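Local coordinates for lipid II:glycine glycyltransferase (Staphylococcus aureus, PDB 6SNR), which probably adds the first glycine of the pentaglycine interpeptide bridge of peptidoglycan to the lysine of lipid II, with glycyl-tRNA as donor, at residues M4-T7 with N8-D12; N272-N275 with D276-K280; A282-E285 with D286-R289. All blocks are in the same frame, centred on the assembly; numbering follows the deposited sequence.

In the fold
All three contacts are local, each made by one unbroken run of chain, and contact 1 lies on the opposite side of the chain's centre from contacts 2 and 3. Contact 1 is the start of helix 8-17, where the chain leaves strand 2-3 at the border of one seven-stranded mixed sheet. Contacts 2 and 3 follow each other along helix 267-297, one arm of the helical hairpin it forms with helix 235-262, a coiled-coil arm like that of S. aureus FemA. Their centres lie about 14 Å apart, whereas the centre of contact 1 is about 67 Å from that of contact 2 and about 60 Å from that of contact 3.

Contact 1: residues M4-T7 with N8-D12; sequences MHIT and NQEHD
T7 and E10 hold each other by two reciprocal hydrogen bonds, the capping box that starts helix 8-17. In one, the amide E10 N gives its hydrogen to T7 OG1 over 3.0 Å; in the other, T7 N donates to E10 OE1 at 2.8 Å, close to straight at 169°. The carboxylate receives this second bond on the anti side of OE1, with the donor 29° out of its plane. T7 is the N-cap, and its hydroxyl can serve because chi1 of 65° sets OG1 between the backbone N and the carbonyl carbon, turned in toward the first helical turn. E10 reaches back with its chain extended beyond CG. Its side chain slants across that of T7, bringing E10 CG to 3.2 Å from T7 OG1, while T7 CG2 lies 3.6 Å from E10 OE1. The backbone takes over from there: H11 N donates to T7 O at 3.0 Å, an i to i+4 bond that already belongs to the helix.

Outward from the box, I6 packs against the same turn. Its CA comes within 3.4 Å of E10 OE1, and its CD1 methyl rests 3.7 Å from H11 N, beside the CB of H11. The buried I6 thus covers the inner side of the turn, while T7 and E10 are on the solvent-exposed side.

The turn is set against the sheet that contains strands 39-47 and 50-61. I6 and H11 both touch V54 of strand 50-61, and I6 also meets A44 of strand 39-47. R42 of strand 39-47 hydrogen-bonds both I6 O and N8 OD1, joining the loop and the new helix to the sheet, while D12 bonds to T27 at the start of helix 27-33.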
loop_
_atom_site.group_PDB
_atom_site.type_symbol
_atom_site.label_atom_id
_atom_site.label_comp_id
_atom_site.label_asym_id
_atom_site.label_seq_id
_atom_site.Cartn_x
_atom_site.Cartn_y
_atom_site.Cartn_z
ATOM N N MET A 4 -16.406 8.251 -27.055
ATOM C CA MET A 4 -15.132 7.988 -27.724
ATOM C C MET A 4 -14.676 6.567 -27.490
ATOM O O MET A 4 -14.935 5.985 -26.430
ATOM C CB MET A 4 -14.061 8.930 -27.193
ATOM C CG MET A 4 -14.335 10.400 -27.429
ATOM S SD MET A 4 -13.166 11.544 -26.697
ATOM C CE MET A 4 -11.631 11.136 -27.523
ATOM N N HIS A 5 -13.953 6.029 -28.462
ATOM C CA HIS A 5 -13.273 4.774 -28.354
ATOM C C HIS A 5 -11.795 5.078 -28.160
ATOM O O HIS A 5 -11.145 5.734 -29.016
ATOM C CB HIS A 5 -13.462 3.930 -29.628
ATOM C CG HIS A 5 -12.577 2.722 -29.713
ATOM N ND1 HIS A 5 -12.153 2.193 -30.928
ATOM C CD2 HIS A 5 -11.995 1.956 -28.751
ATOM C CE1 HIS A 5 -11.385 1.144 -30.701
ATOM N NE2 HIS A 5 -11.256 0.992 -29.387
ATOM N N ILE A 6 -11.296 4.644 -27.006
ATOM C CA ILE A 6 -9.863 4.730 -26.666
ATOM C C ILE A 6 -9.327 3.362 -26.303
ATOM O O ILE A 6 -10.070 2.459 -25.868
ATOM C CB ILE A 6 -9.579 5.793 -25.605
ATOM C CG1 ILE A 6 -10.083 5.394 -24.204
ATOM C CG2 ILE A 6 -10.227 7.072 -26.041
ATOM C CD1 ILE A 6 -9.821 6.465 -23.173
ATOM N N THR A 7 -8.012 3.160 -26.497
ATOM C CA THR A 7 -7.427 1.889 -26.258
ATOM C C THR A 7 -7.278 1.642 -24.758
ATOM O O THR A 7 -7.413 2.586 -23.974
ATOM C CB THR A 7 -6.004 1.763 -26.870
ATOM O OG1 THR A 7 -5.119 2.667 -26.215
ATOM C CG2 THR A 7 -6.052 2.058 -28.388
ATOM N N ASN A 8 -6.986 0.413 -24.388
ATOM C CA ASN A 8 -6.660 0.119 -22.941
ATOM C C ASN A 8 -5.531 1.015 -22.394
ATOM O O ASN A 8 -5.621 1.571 -21.276
ATOM C CB ASN A 8 -6.302 -1.354 -22.732
ATOM C CG ASN A 8 -7.501 -2.305 -22.817
ATOM O OD1 ASN A 8 -8.590 -1.960 -23.238
ATOM N ND2 ASN A 8 -7.271 -3.537 -22.418
ATOM N N GLN A 9 -4.450 1.158 -23.179
ATOM C CA GLN A 9 -3.335 1.989 -22.740
ATOM C C GLN A 9 -3.713 3.460 -22.609
ATOM O O GLN A 9 -3.288 4.127 -21.707
ATOM C CB GLN A 9 -2.146 1.828 -23.691
ATOM C CG GLN A 9 -1.488 0.501 -23.578
ATOM C CD GLN A 9 -2.099 -0.505 -24.466
ATOM O OE1 GLN A 9 -3.137 -0.262 -25.121
ATOM N NE2 GLN A 9 -1.435 -1.655 -24.553
ATOM N N GLU A 10 -4.530 3.978 -23.534
ATOM C CA GLU A 10 -5.003 5.324 -23.465
ATOM C C GLU A 10 -5.866 5.571 -22.228
ATOM O O GLU A 10 -5.732 6.579 -21.582
ATOM C CB GLU A 10 -5.748 5.685 -24.759
ATOM C CG GLU A 10 -4.788 5.806 -25.963
ATOM C CD GLU A 10 -5.495 5.875 -27.311
ATOM O OE1 GLU A 10 -6.665 5.449 -27.511
ATOM O OE2 GLU A 10 -4.803 6.353 -28.249
ATOM N N HIS A 11 -6.784 4.662 -21.959
ATOM C CA HIS A 11 -7.606 4.696 -20.731
ATOM C C HIS A 11 -6.723 4.722 -19.494
ATOM O O HIS A 11 -6.865 5.572 -18.647
ATOM C CB HIS A 11 -8.505 3.458 -20.682
ATOM C CG HIS A 11 -9.314 3.343 -19.430
ATOM N ND1 HIS A 11 -8.890 2.718 -18.271
ATOM C CD2 HIS A 11 -10.550 3.836 -19.168
ATOM C CE1 HIS A 11 -9.881 2.776 -17.371
ATOM N NE2 HIS A 11 -10.863 3.494 -17.877
ATOM N N ASP A 12 -5.814 3.767 -19.399
ATOM C CA ASP A 12 -4.937 3.653 -18.233
ATOM C C ASP A 12 -4.080 4.932 -18.059
ATOM O O ASP A 12 -3.896 5.445 -16.961
ATOM C CB ASP A 12 -4.060 2.395 -18.322
ATOM C CG ASP A 12 -4.843 1.105 -18.133
ATOM O OD1 ASP A 12 -5.990 1.220 -17.573
ATOM O OD2 ASP A 12 -4.338 0.033 -18.521
#

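Contact 2: residues N272-N275 with D276-K280; sequences NMIN and DAQNK
Four successive i to i+4 hydrogen bonds carry the backbone from N272-N275 into D276-K280 as regular alpha-helix, from D276 N to N272 O at 3.1 Å through to N279 N to N275 O at 3.0 Å.

The closest side-chain meeting is between I274 and Q278, one turn apart. I274 CG2 touches the amide nitrogen NE2 of Q278 at 3.4 Å, the two side chains passing at a slant. The methyl is placed for this by its torsion, CG2 standing anti to the backbone N and beside the carbonyl carbon. Q278, extended beyond CG, also lays its CG over the turn, 3.3 Å from I274 O. M273 and D276 run side by side in the same direction, and the bent thioether chain brings M273 CE to 4.1 Å from D276 OD2. The D276 carboxylate folds back over the preceding turn, with CG 3.4 Å from N272 O. A277 CB packs on the backbone, 3.6 Å from M273 O.

This part of the helix belongs to the hairpin of long helices. M273 and I274 face helix 235-262, both touching W256, and I274 reaches Q257 and M260 as well, whereas Q278 and N279 are exposed to solvent.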
loop_
_atom_site.group_PDB
_atom_site.type_symbol
_atom_site.label_atom_id
_atom_site.label_comp_id
_atom_site.label_asym_id
_atom_site.label_seq_id
_atom_site.Cartn_x
_atom_site.Cartn_y
_atom_site.Cartn_z
ATOM N N ASN A 272 41.211 4.928 28.695
ATOM C CA ASN A 272 39.773 4.828 28.797
ATOM C C ASN A 272 39.127 4.448 27.478
ATOM O O ASN A 272 38.291 3.534 27.379
ATOM C CB ASN A 272 39.204 6.159 29.323
ATOM C CG ASN A 272 37.750 6.051 29.718
ATOM O OD1 ASN A 272 36.892 6.737 29.166
ATOM N ND2 ASN A 272 37.463 5.186 30.655
ATOM N N MET A 273 39.558 5.092 26.385
ATOM C CA MET A 273 38.963 4.833 25.085
ATOM C C MET A 273 39.377 3.457 24.574
ATOM O O MET A 273 38.618 2.755 23.900
ATOM C CB MET A 273 39.350 5.932 24.087
ATOM C CG MET A 273 38.894 7.327 24.524
ATOM S SD MET A 273 37.125 7.593 24.343
ATOM C CE MET A 273 36.604 8.060 25.987
ATOM N N ILE A 274 40.572 3.035 24.952
ATOM C CA ILE A 274 41.047 1.693 24.606
ATOM C C ILE A 274 40.194 0.627 25.312
ATOM O O ILE A 274 39.807 -0.359 24.682
ATOM C CB ILE A 274 42.552 1.537 24.932
ATOM C CG1 ILE A 274 43.346 2.402 23.938
ATOM C CG2 ILE A 274 42.991 0.057 24.854
ATOM C CD1 ILE A 274 44.797 2.603 24.278
ATOM N N ASN A 275 39.958 0.832 26.596
ATOM C CA ASN A 275 39.117 -0.104 27.370
ATOM C C ASN A 275 37.747 -0.256 26.723
ATOM O O ASN A 275 37.268 -1.391 26.515
ATOM C CB ASN A 275 38.978 0.349 28.826
ATOM C CG ASN A 275 40.287 0.232 29.600
ATOM O OD1 ASN A 275 41.205 -0.440 29.167
ATOM N ND2 ASN A 275 40.356 0.865 30.752
ATOM N N ASP A 276 37.157 0.874 26.317
ATOM C CA ASP A 276 35.850 0.860 25.643
ATOM C C ASP A 276 35.886 0.028 24.350
ATOM O O ASP A 276 35.014 -0.832 24.078
ATOM C CB ASP A 276 35.412 2.294 25.279
ATOM C CG ASP A 276 35.040 3.138 26.463
ATOM O OD1 ASP A 276 34.897 2.600 27.579
ATOM O OD2 ASP A 276 34.862 4.391 26.243
ATOM N N ALA A 277 36.916 0.256 23.530
ATOM C CA ALA A 277 37.029 -0.446 22.283
ATOM C C ALA A 277 37.300 -1.969 22.462
ATOM O O ALA A 277 36.773 -2.791 21.749
ATOM C CB ALA A 277 38.093 0.195 21.411
ATOM N N GLN A 278 38.104 -2.317 23.454
ATOM C CA GLN A 278 38.337 -3.727 23.790
ATOM C C GLN A 278 37.010 -4.435 24.142
ATOM O O GLN A 278 36.777 -5.576 23.750
ATOM C CB GLN A 278 39.267 -3.867 24.995
ATOM C CG GLN A 278 40.724 -3.498 24.713
ATOM C CD GLN A 278 41.642 -3.395 25.954
ATOM O OE1 GLN A 278 41.221 -3.504 27.143
ATOM N NE2 GLN A 278 42.916 -3.209 25.678
ATOM N N ASN A 279 36.214 -3.769 24.962
ATOM C CA ASN A 279 34.874 -4.293 25.333
ATOM C C ASN A 279 33.998 -4.513 24.100
ATOM O O ASN A 279 33.360 -5.560 23.964
ATOM C CB ASN A 279 34.191 -3.384 26.350
ATOM C CG ASN A 279 34.878 -3.396 27.722
ATOM O OD1 ASN A 279 35.619 -4.338 28.066
ATOM N ND2 ASN A 279 34.641 -2.352 28.511
ATOM N N LYS A 280 33.994 -3.537 23.191
ATOM C CA LYS A 280 33.258 -3.684 21.959
ATOM C C LYS A 280 33.770 -4.824 21.093
ATOM O O LYS A 280 32.986 -5.550 20.496
ATOM C CB LYS A 280 33.185 -2.381 21.167
ATOM C CG LYS A 280 32.479 -1.237 21.868
ATOM C CD LYS A 280 32.434 -0.019 20.938
ATOM C CE LYS A 280 32.087 1.264 21.659
ATOM N NZ LYS A 280 32.072 2.388 20.678
#

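Contact 3: residues A282-E285 with D286-R289; sequences AKNE and DLKR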
loop_
_atom_site.group_PDB
_atom_site.type_symbol
_atom_site.label_atom_id
_atom_site.label_comp_id
_atom_site.label_asym_id
_atom_site.label_seq_id
_atom_site.Cartn_x
_atom_site.Cartn_y
_atom_site.Cartn_z
ATOM N N ALA A 282 35.221 -7.630 22.156
ATOM C CA ALA A 282 34.771 -8.891 22.774
ATOM C C ALA A 282 33.303 -9.165 22.416
ATOM O O ALA A 282 32.954 -10.296 22.094
ATOM C CB ALA A 282 34.951 -8.838 24.259
ATOM N N LYS A 283 32.463 -8.134 22.489
ATOM C CA LYS A 283 31.036 -8.261 22.186
ATOM C C LYS A 283 30.807 -8.615 20.731
ATOM O O LYS A 283 29.951 -9.428 20.392
ATOM C CB LYS A 283 30.295 -6.976 22.532
ATOM C CG LYS A 283 30.111 -6.776 24.032
ATOM C CD LYS A 283 29.359 -5.489 24.333
ATOM C CE LYS A 283 29.044 -5.362 25.805
ATOM N NZ LYS A 283 27.710 -5.969 26.067
ATOM N N ASN A 284 31.555 -7.968 19.854
ATOM C CA ASN A 284 31.470 -8.304 18.436
ATOM C C ASN A 284 31.861 -9.725 18.132
ATOM O O ASN A 284 31.254 -10.421 17.295
ATOM C CB ASN A 284 32.298 -7.313 17.615
ATOM C CG ASN A 284 31.496 -6.084 17.239
ATOM O OD1 ASN A 284 30.540 -6.206 16.485
ATOM N ND2 ASN A 284 31.868 -4.918 17.746
ATOM N N GLU A 285 32.874 -10.230 18.857
ATOM C CA GLU A 285 33.234 -11.618 18.651
ATOM C C GLU A 285 32.128 -12.613 19.086
ATOM O O GLU A 285 31.903 -13.630 18.432
ATOM C CB GLU A 285 34.624 -11.924 19.268
ATOM C CG GLU A 285 35.151 -13.282 18.795
ATOM C CD GLU A 285 35.824 -13.278 17.423
ATOM O OE1 GLU A 285 35.924 -12.206 16.786
ATOM O OE2 GLU A 285 36.226 -14.374 16.953
ATOM N N ASP A 286 31.454 -12.300 20.182
ATOM C CA ASP A 286 30.353 -13.083 20.672
ATOM C C ASP A 286 29.233 -13.067 19.611
ATOM O O ASP A 286 28.630 -14.103 19.323
ATOM C CB ASP A 286 29.780 -12.513 21.963
ATOM C CG ASP A 286 30.688 -12.710 23.175
ATOM O OD1 ASP A 286 31.574 -13.578 23.155
ATOM O OD2 ASP A 286 30.448 -11.991 24.157
ATOM N N LEU A 287 28.992 -11.903 19.032
ATOM C CA LEU A 287 27.946 -11.793 17.982
ATOM C C LEU A 287 28.305 -12.622 16.755
ATOM O O LEU A 287 27.451 -13.252 16.149
ATOM C CB LEU A 287 27.742 -10.336 17.569
ATOM C CG LEU A 287 26.766 -10.026 16.426
ATOM C CD1 LEU A 287 25.410 -10.582 16.792
ATOM C CD2 LEU A 287 26.725 -8.524 16.223
ATOM N N LYS A 288 29.575 -12.625 16.381
ATOM C CA LYS A 288 30.042 -13.392 15.241
ATOM C C LYS A 288 29.714 -14.869 15.461
ATOM O O LYS A 288 29.167 -15.536 14.580
ATOM C CB LYS A 288 31.537 -13.191 15.027
ATOM C CG LYS A 288 32.088 -13.873 13.808
ATOM C CD LYS A 288 33.427 -13.249 13.402
ATOM C CE LYS A 288 34.188 -14.182 12.468
ATOM N NZ LYS A 288 35.505 -13.610 12.108
ATOM N N ARG A 289 29.953 -15.364 16.677
ATOM C CA ARG A 289 29.587 -16.747 17.014
ATOM C C ARG A 289 28.080 -17.017 16.829
ATOM O O ARG A 289 27.689 -18.064 16.328
ATOM C CB ARG A 289 29.960 -17.121 18.465
ATOM C CG ARG A 289 31.455 -17.140 18.783
ATOM C CD ARG A 289 32.192 -18.285 18.109
ATOM N NE ARG A 289 32.634 -17.942 16.753
ATOM C CZ ARG A 289 33.660 -17.140 16.469
ATOM N NH1 ARG A 289 34.369 -16.570 17.442
ATOM N NH2 ARG A 289 33.974 -16.878 15.189
HETATM O O HOH W 1 34.090 -12.627 23.056
HETATM O O HOH W 2 36.435 -15.610 14.409
#
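The R289 guanidinium has the backbone carbonyl oxygen of E285 over one face and two partners at its edge, E285 OE2 and a water. R289 NH1 donates to E285 OE2 at 2.9 Å, a salt bridge between residues four apart. The carboxylate oxygen lies nearly in the guanidinium plane, but seen from the other group the donor stands above the carboxylate plane, 39° out of it, and the two planes are 65° apart. R289 curls back to its partner through bends at chi2 and chi3. E285 meets it with CG anti to the backbone N (chi1 -167°) and a bend at chi2.

The edge water closes the arrangement: it accepts from R289 NH2 at 2.9 Å and donates to E285 OE2 at 2.8 Å, with a weak bond from K288 NZ. OE2 therefore takes hydrogens from both the arginine and the water, which should favour its charged form. R289 has a further salt bridge, from NE to E292 one turn on.

A second water donates to both A282 O and, at 2.7 Å, D286 OD1, spanning the previous turn. Behind the side chains run regular helical bonds such as K288 N to N284 O at 2.9 Å.

K288 and N284 turn to the other arm of the hairpin, helix 235-262: K288 NZ hydrogen-bonds N243 OD1, while N284 packs against V242, E245, L246 and L249.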